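Long-range contact in benzoylformate Decarboxylase (PDB 4K9Q), which binds thiamine diphosphate and magnesium and probably decarboxylates 2-keto acids such as benzoylformate: residues A44-G56 against V67-C81. Numbering follows the deposited sequence.
Sequences ALQEASVVAIADG and VNIHTGAGLGNAMGC. With TPP (thiamine diphosphate), chain D.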
loop_
_atom_site.group_PDB
_atom_site.type_symbol
_atom_site.label_atom_id
_atom_site.label_comp_id
_atom_site.label_asym_id
_atom_site.label_seq_id
_atom_site.Cartn_x
_atom_site.Cartn_y
_atom_site.Cartn_z
ATOM N N ALA A 44 -22.422 -11.409 -16.750
ATOM C CA ALA A 44 -23.083 -10.131 -16.498
ATOM C C ALA A 44 -22.400 -9.026 -17.310
ATOM O O ALA A 44 -21.228 -9.148 -17.690
ATOM C CB ALA A 44 -23.092 -9.806 -15.011
ATOM N N LEU A 45 -23.146 -7.963 -17.588
ATOM C CA LEU A 45 -22.722 -6.948 -18.547
ATOM C C LEU A 45 -21.771 -5.904 -17.991
ATOM O O LEU A 45 -21.179 -5.154 -18.764
ATOM C CB LEU A 45 -23.938 -6.215 -19.125
ATOM C CG LEU A 45 -24.946 -7.054 -19.918
ATOM C CD1 LEU A 45 -26.148 -6.180 -20.237
ATOM C CD2 LEU A 45 -24.307 -7.609 -21.188
ATOM N N GLN A 46 -21.657 -5.817 -16.667
ATOM C CA GLN A 46 -20.758 -4.845 -16.045
ATOM C C GLN A 46 -20.269 -5.439 -14.725
ATOM O O GLN A 46 -20.982 -6.229 -14.100
ATOM C CB GLN A 46 -21.474 -3.503 -15.833
ATOM C CG GLN A 46 -20.543 -2.294 -15.748
ATOM C CD GLN A 46 -20.223 -1.885 -14.318
ATOM O OE1 GLN A 46 -20.640 -2.545 -13.362
ATOM N NE2 GLN A 46 -19.495 -0.781 -14.168
ATOM N N GLU A 47 -19.050 -5.089 -14.314
ATOM C CA GLU A 47 -18.387 -5.827 -13.250
ATOM C C GLU A 47 -18.939 -5.615 -11.838
ATOM O O GLU A 47 -18.776 -6.476 -10.982
ATOM C CB GLU A 47 -16.873 -5.600 -13.307
ATOM C CG GLU A 47 -16.235 -6.129 -14.592
ATOM C CD GLU A 47 -16.283 -5.149 -15.764
ATOM O OE1 GLU A 47 -16.966 -4.097 -15.673
ATOM O OE2 GLU A 47 -15.629 -5.450 -16.791
ATOM N N ALA A 48 -19.598 -4.488 -11.581
ATOM C CA ALA A 48 -20.270 -4.334 -10.296
ATOM C C ALA A 48 -21.331 -5.430 -10.172
ATOM O O ALA A 48 -21.482 -6.043 -9.112
ATOM C CB ALA A 48 -20.899 -2.945 -10.164
ATOM N N SER A 49 -22.063 -5.687 -11.261
ATOM C CA SER A 49 -23.084 -6.736 -11.229
ATOM C C SER A 49 -22.445 -8.117 -11.084
ATOM O O SER A 49 -22.961 -8.965 -10.360
ATOM C CB SER A 49 -23.985 -6.679 -12.465
ATOM O OG SER A 49 -24.912 -5.602 -12.358
ATOM N N VAL A 50 -21.327 -8.342 -11.771
ATOM C CA VAL A 50 -20.612 -9.617 -11.669
ATOM C C VAL A 50 -20.325 -9.977 -10.205
ATOM O O VAL A 50 -20.660 -11.068 -9.736
ATOM C CB VAL A 50 -19.284 -9.570 -12.436
ATOM C CG1 VAL A 50 -18.457 -10.821 -12.140
ATOM C CG2 VAL A 50 -19.541 -9.427 -13.953
ATOM N N VAL A 51 -19.724 -9.040 -9.482
ATOM C CA VAL A 51 -19.349 -9.286 -8.095
ATOM C C VAL A 51 -20.587 -9.463 -7.208
ATOM O O VAL A 51 -20.642 -10.382 -6.389
ATOM C CB VAL A 51 -18.437 -8.172 -7.569
ATOM C CG1 VAL A 51 -18.222 -8.306 -6.049
ATOM C CG2 VAL A 51 -17.094 -8.235 -8.295
ATOM N N ALA A 52 -21.585 -8.602 -7.377
ATOM C CA ALA A 52 -22.780 -8.700 -6.531
ATOM C C ALA A 52 -23.595 -9.988 -6.765
ATOM O O ALA A 52 -24.133 -10.567 -5.827
ATOM C CB ALA A 52 -23.657 -7.450 -6.681
ATOM N N ILE A 53 -23.694 -10.422 -8.016
ATOM C CA ILE A 53 -24.346 -11.697 -8.336
ATOM C C ILE A 53 -23.614 -12.839 -7.620
ATOM O O ILE A 53 -24.230 -13.697 -6.968
ATOM C CB ILE A 53 -24.361 -11.924 -9.857
ATOM C CG1 ILE A 53 -25.304 -10.915 -10.522
ATOM C CG2 ILE A 53 -24.803 -13.352 -10.195
ATOM C CD1 ILE A 53 -25.200 -10.910 -12.054
ATOM N N ALA A 54 -22.293 -12.858 -7.744
ATOM C CA ALA A 54 -21.489 -13.866 -7.063
ATOM C C ALA A 54 -21.681 -13.817 -5.540
ATOM O O ALA A 54 -21.759 -14.849 -4.881
ATOM C CB ALA A 54 -20.010 -13.707 -7.429
ATOM N N ASP A 55 -21.760 -12.609 -4.995
ATOM C CA ASP A 55 -21.948 -12.394 -3.561
ATOM C C ASP A 55 -23.281 -13.023 -3.135
ATOM O O ASP A 55 -23.325 -13.864 -2.235
ATOM C CB ASP A 55 -21.914 -10.885 -3.271
ATOM C CG ASP A 55 -21.790 -10.558 -1.790
ATOM O OD1 ASP A 55 -22.048 -11.433 -0.947
ATOM O OD2 ASP A 55 -21.450 -9.393 -1.472
ATOM N N GLY A 56 -24.367 -12.653 -3.809
ATOM C CA GLY A 56 -25.669 -13.238 -3.515
ATOM C C GLY A 56 -25.661 -14.763 -3.588
ATOM O O GLY A 56 -26.179 -15.442 -2.691
ATOM N N VAL A 67 -15.320 -15.152 -9.211
ATOM C CA VAL A 67 -15.549 -14.004 -10.070
ATOM C C VAL A 67 -14.385 -13.980 -11.067
ATOM O O VAL A 67 -13.233 -14.141 -10.683
ATOM C CB VAL A 67 -15.581 -12.696 -9.236
ATOM C CG1 VAL A 67 -15.410 -11.464 -10.128
ATOM C CG2 VAL A 67 -16.882 -12.609 -8.436
ATOM N N ASN A 68 -14.680 -13.816 -12.350
ATOM C CA ASN A 68 -13.627 -13.723 -13.359
ATOM C C ASN A 68 -13.857 -12.449 -14.159
ATOM O O ASN A 68 -14.838 -12.343 -14.901
ATOM C CB ASN A 68 -13.638 -14.954 -14.271
ATOM C CG ASN A 68 -12.455 -14.993 -15.231
ATOM O OD1 ASN A 68 -12.638 -15.123 -16.445
ATOM N ND2 ASN A 68 -11.239 -14.898 -14.694
ATOM N N ILE A 69 -12.968 -11.475 -13.983
ATOM C CA ILE A 69 -13.115 -10.192 -14.652
ATOM C C ILE A 69 -11.829 -9.769 -15.349
ATOM O O ILE A 69 -10.790 -10.428 -15.221
ATOM C CB ILE A 69 -13.633 -9.110 -13.687
ATOM C CG1 ILE A 69 -12.669 -8.922 -12.507
ATOM C CG2 ILE A 69 -15.043 -9.465 -13.194
ATOM C CD1 ILE A 69 -13.256 -8.045 -11.398
ATOM N N HIS A 70 -11.909 -8.674 -16.094
ATOM C CA HIS A 70 -10.880 -8.356 -17.073
ATOM C C HIS A 70 -9.861 -7.359 -16.546
ATOM O O HIS A 70 -10.088 -6.157 -16.586
ATOM C CB HIS A 70 -11.517 -7.793 -18.338
ATOM C CG HIS A 70 -10.526 -7.419 -19.398
ATOM N ND1 HIS A 70 -9.623 -8.318 -19.927
ATOM C CD2 HIS A 70 -10.304 -6.243 -20.032
ATOM C CE1 HIS A 70 -8.892 -7.711 -20.847
ATOM N NE2 HIS A 70 -9.294 -6.455 -20.936
ATOM N N THR A 71 -8.728 -7.882 -16.089
ATOM C CA THR A 71 -7.585 -7.073 -15.671
ATOM C C THR A 71 -7.968 -5.868 -14.779
ATOM O O THR A 71 -8.912 -5.959 -13.985
ATOM C CB THR A 71 -6.670 -6.745 -16.894
ATOM O OG1 THR A 71 -5.459 -6.108 -16.459
ATOM C CG2 THR A 71 -7.382 -5.880 -17.947
ATOM N N GLY A 72 -7.216 -4.777 -14.848
ATOM C CA GLY A 72 -7.447 -3.642 -13.962
ATOM C C GLY A 72 -8.738 -2.912 -14.282
ATOM O O GLY A 72 -9.376 -2.339 -13.395
ATOM N N ALA A 73 -9.124 -2.924 -15.556
ATOM C CA ALA A 73 -10.339 -2.231 -16.006
ATOM C C ALA A 73 -11.571 -2.833 -15.350
ATOM O O ALA A 73 -12.430 -2.123 -14.821
ATOM C CB ALA A 73 -10.477 -2.316 -17.525
ATOM N N GLY A 74 -11.652 -4.155 -15.404
ATOM C CA GLY A 74 -12.764 -4.881 -14.832
ATOM C C GLY A 74 -12.734 -4.819 -13.322
ATOM O O GLY A 74 -13.764 -4.582 -12.677
ATOM N N LEU A 75 -11.558 -5.035 -12.740
ATOM C CA LEU A 75 -11.444 -4.943 -11.286
ATOM C C LEU A 75 -11.870 -3.558 -10.799
ATOM O O LEU A 75 -12.576 -3.441 -9.802
ATOM C CB LEU A 75 -10.033 -5.286 -10.823
ATOM C CG LEU A 75 -9.816 -5.186 -9.315
ATOM C CD1 LEU A 75 -10.681 -6.197 -8.571
ATOM C CD2 LEU A 75 -8.341 -5.403 -9.013
ATOM N N GLY A 76 -11.462 -2.514 -11.514
ATOM C CA GLY A 76 -11.857 -1.157 -11.166
ATOM C C GLY A 76 -13.367 -0.972 -11.117
ATOM O O GLY A 76 -13.901 -0.449 -10.139
ATOM N N ASN A 77 -14.061 -1.397 -12.169
ATOM C CA ASN A 77 -15.520 -1.281 -12.199
ATOM C C ASN A 77 -16.182 -2.023 -11.041
ATOM O O ASN A 77 -17.313 -1.696 -10.640
ATOM C CB ASN A 77 -16.081 -1.802 -13.526
ATOM C CG ASN A 77 -15.914 -0.810 -14.663
ATOM O OD1 ASN A 77 -15.529 0.341 -14.444
ATOM N ND2 ASN A 77 -16.211 -1.248 -15.883
ATOM N N ALA A 78 -15.495 -3.046 -10.535
ATOM C CA ALA A 78 -16.040 -3.890 -9.473
ATOM C C ALA A 78 -15.761 -3.431 -8.036
ATOM O O ALA A 78 -16.255 -4.057 -7.098
ATOM C CB ALA A 78 -15.545 -5.328 -9.646
ATOM N N MET A 79 -14.964 -2.383 -7.844
ATOM C CA MET A 79 -14.438 -2.108 -6.499
ATOM C C MET A 79 -15.487 -1.741 -5.437
ATOM O O MET A 79 -15.295 -2.025 -4.240
ATOM C CB MET A 79 -13.303 -1.067 -6.526
ATOM C CG MET A 79 -11.969 -1.623 -6.975
ATOM S SD MET A 79 -11.375 -2.990 -5.956
ATOM C CE MET A 79 -11.487 -2.321 -4.298
ATOM N N GLY A 80 -16.575 -1.093 -5.853
ATOM C CA GLY A 80 -17.637 -0.747 -4.918
ATOM C C GLY A 80 -18.327 -2.002 -4.396
ATOM O O GLY A 80 -18.544 -2.171 -3.194
ATOM N N CYS A 81 -18.671 -2.909 -5.296
ATOM C CA CYS A 81 -19.277 -4.152 -4.858
ATOM C C CYS A 81 -18.283 -5.068 -4.130
ATOM O O CYS A 81 -18.684 -5.870 -3.303
ATOM C CB CYS A 81 -19.993 -4.850 -6.013
ATOM S SG CYS A 81 -21.574 -4.024 -6.353
HETATM N "N1'" TPP D . -14.615 -5.049 -19.227
HETATM C "C2'" TPP D . -14.048 -3.784 -19.252
HETATM C CM2 TPP D . -14.401 -2.773 -18.203
HETATM N "N3'" TPP D . -13.136 -3.437 -20.231
HETATM C "C4'" TPP D . -12.790 -4.349 -21.197
HETATM N "N4'" TPP D . -11.899 -4.014 -22.128
HETATM C "C5'" TPP D . -13.382 -5.612 -21.201
HETATM C "C6'" TPP D . -14.286 -5.976 -20.204
HETATM C "C7'" TPP D . -13.001 -6.615 -22.260
HETATM N N3 TPP D . -13.482 -6.362 -23.612
HETATM C C2 TPP D . -12.713 -5.829 -24.634
HETATM S S1 TPP D . -13.490 -5.690 -26.038
HETATM C C5 TPP D . -14.837 -6.315 -25.400
HETATM C C4 TPP D . -14.729 -6.666 -24.057
HETATM C CM4 TPP D . -15.824 -7.266 -23.212
HETATM C C6 TPP D . -16.005 -6.473 -26.332
HETATM C C7 TPP D . -16.546 -5.179 -26.919
HETATM O O7 TPP D . -17.763 -5.541 -27.530
HETATM P PA TPP D . -18.639 -4.477 -28.359
HETATM O O1A TPP D . -18.653 -3.174 -27.613
HETATM O O2A TPP D . -20.024 -4.999 -28.570
HETATM O O3A TPP D . -17.778 -4.213 -29.690
HETATM P PB TPP D . -17.542 -5.197 -30.940
HETATM O O1B TPP D . -16.232 -5.875 -30.699
HETATM O O2B TPP D . -17.478 -4.307 -32.161
HETATM O O3B TPP D . -18.628 -6.219 -31.037
HETATM O O HOH W 1 -18.734 0.537 -11.632
HETATM O O HOH W 2 -14.440 -7.809 -16.802
HETATM O O HOH W 3 -20.543 -7.929 -3.729
#
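E47, in the first turn of helix 47-61, lies against G74 and N77 of helix 71-77 and reaches the pyrimidine of thiamine diphosphate. Its CB rests 3.3 Å from G74 O, and CG touches both that carbonyl oxygen and the methyl CG2 of I69. A bend at chi2 (85°) then lays the carboxylate beside G74, with CD 3.7 Å from G74 CA. OE1 accepts from N77 ND2 at 3.0 Å in a fairly straight bond (162°) that lies in the amide plane of N77 but meets the carboxylate from above its plane. OE2 comes within 2.7 Å of N1' of the cofactor, and a water held by H70 N reaches the same oxygen. An alanine in place of E47 would remove the carboxylate, and so is likely to leave N1' without its polar partner and the N77 amide freer to turn. Behind this glutamate the helix is seated by apolar contacts: V51 CG2 packs 3.6 Å from A78 CB, V50 CG1 meets V67 and I69, and A54 CB presses tightly on V67 CG2. The cofactor is also hydrogen-bonded to S431, G460 and other residues of the second subunit. A glutamate facing N1' from the N-terminal domain, across a subunit interface, is the hallmark of the thiamine diphosphate enzyme active site.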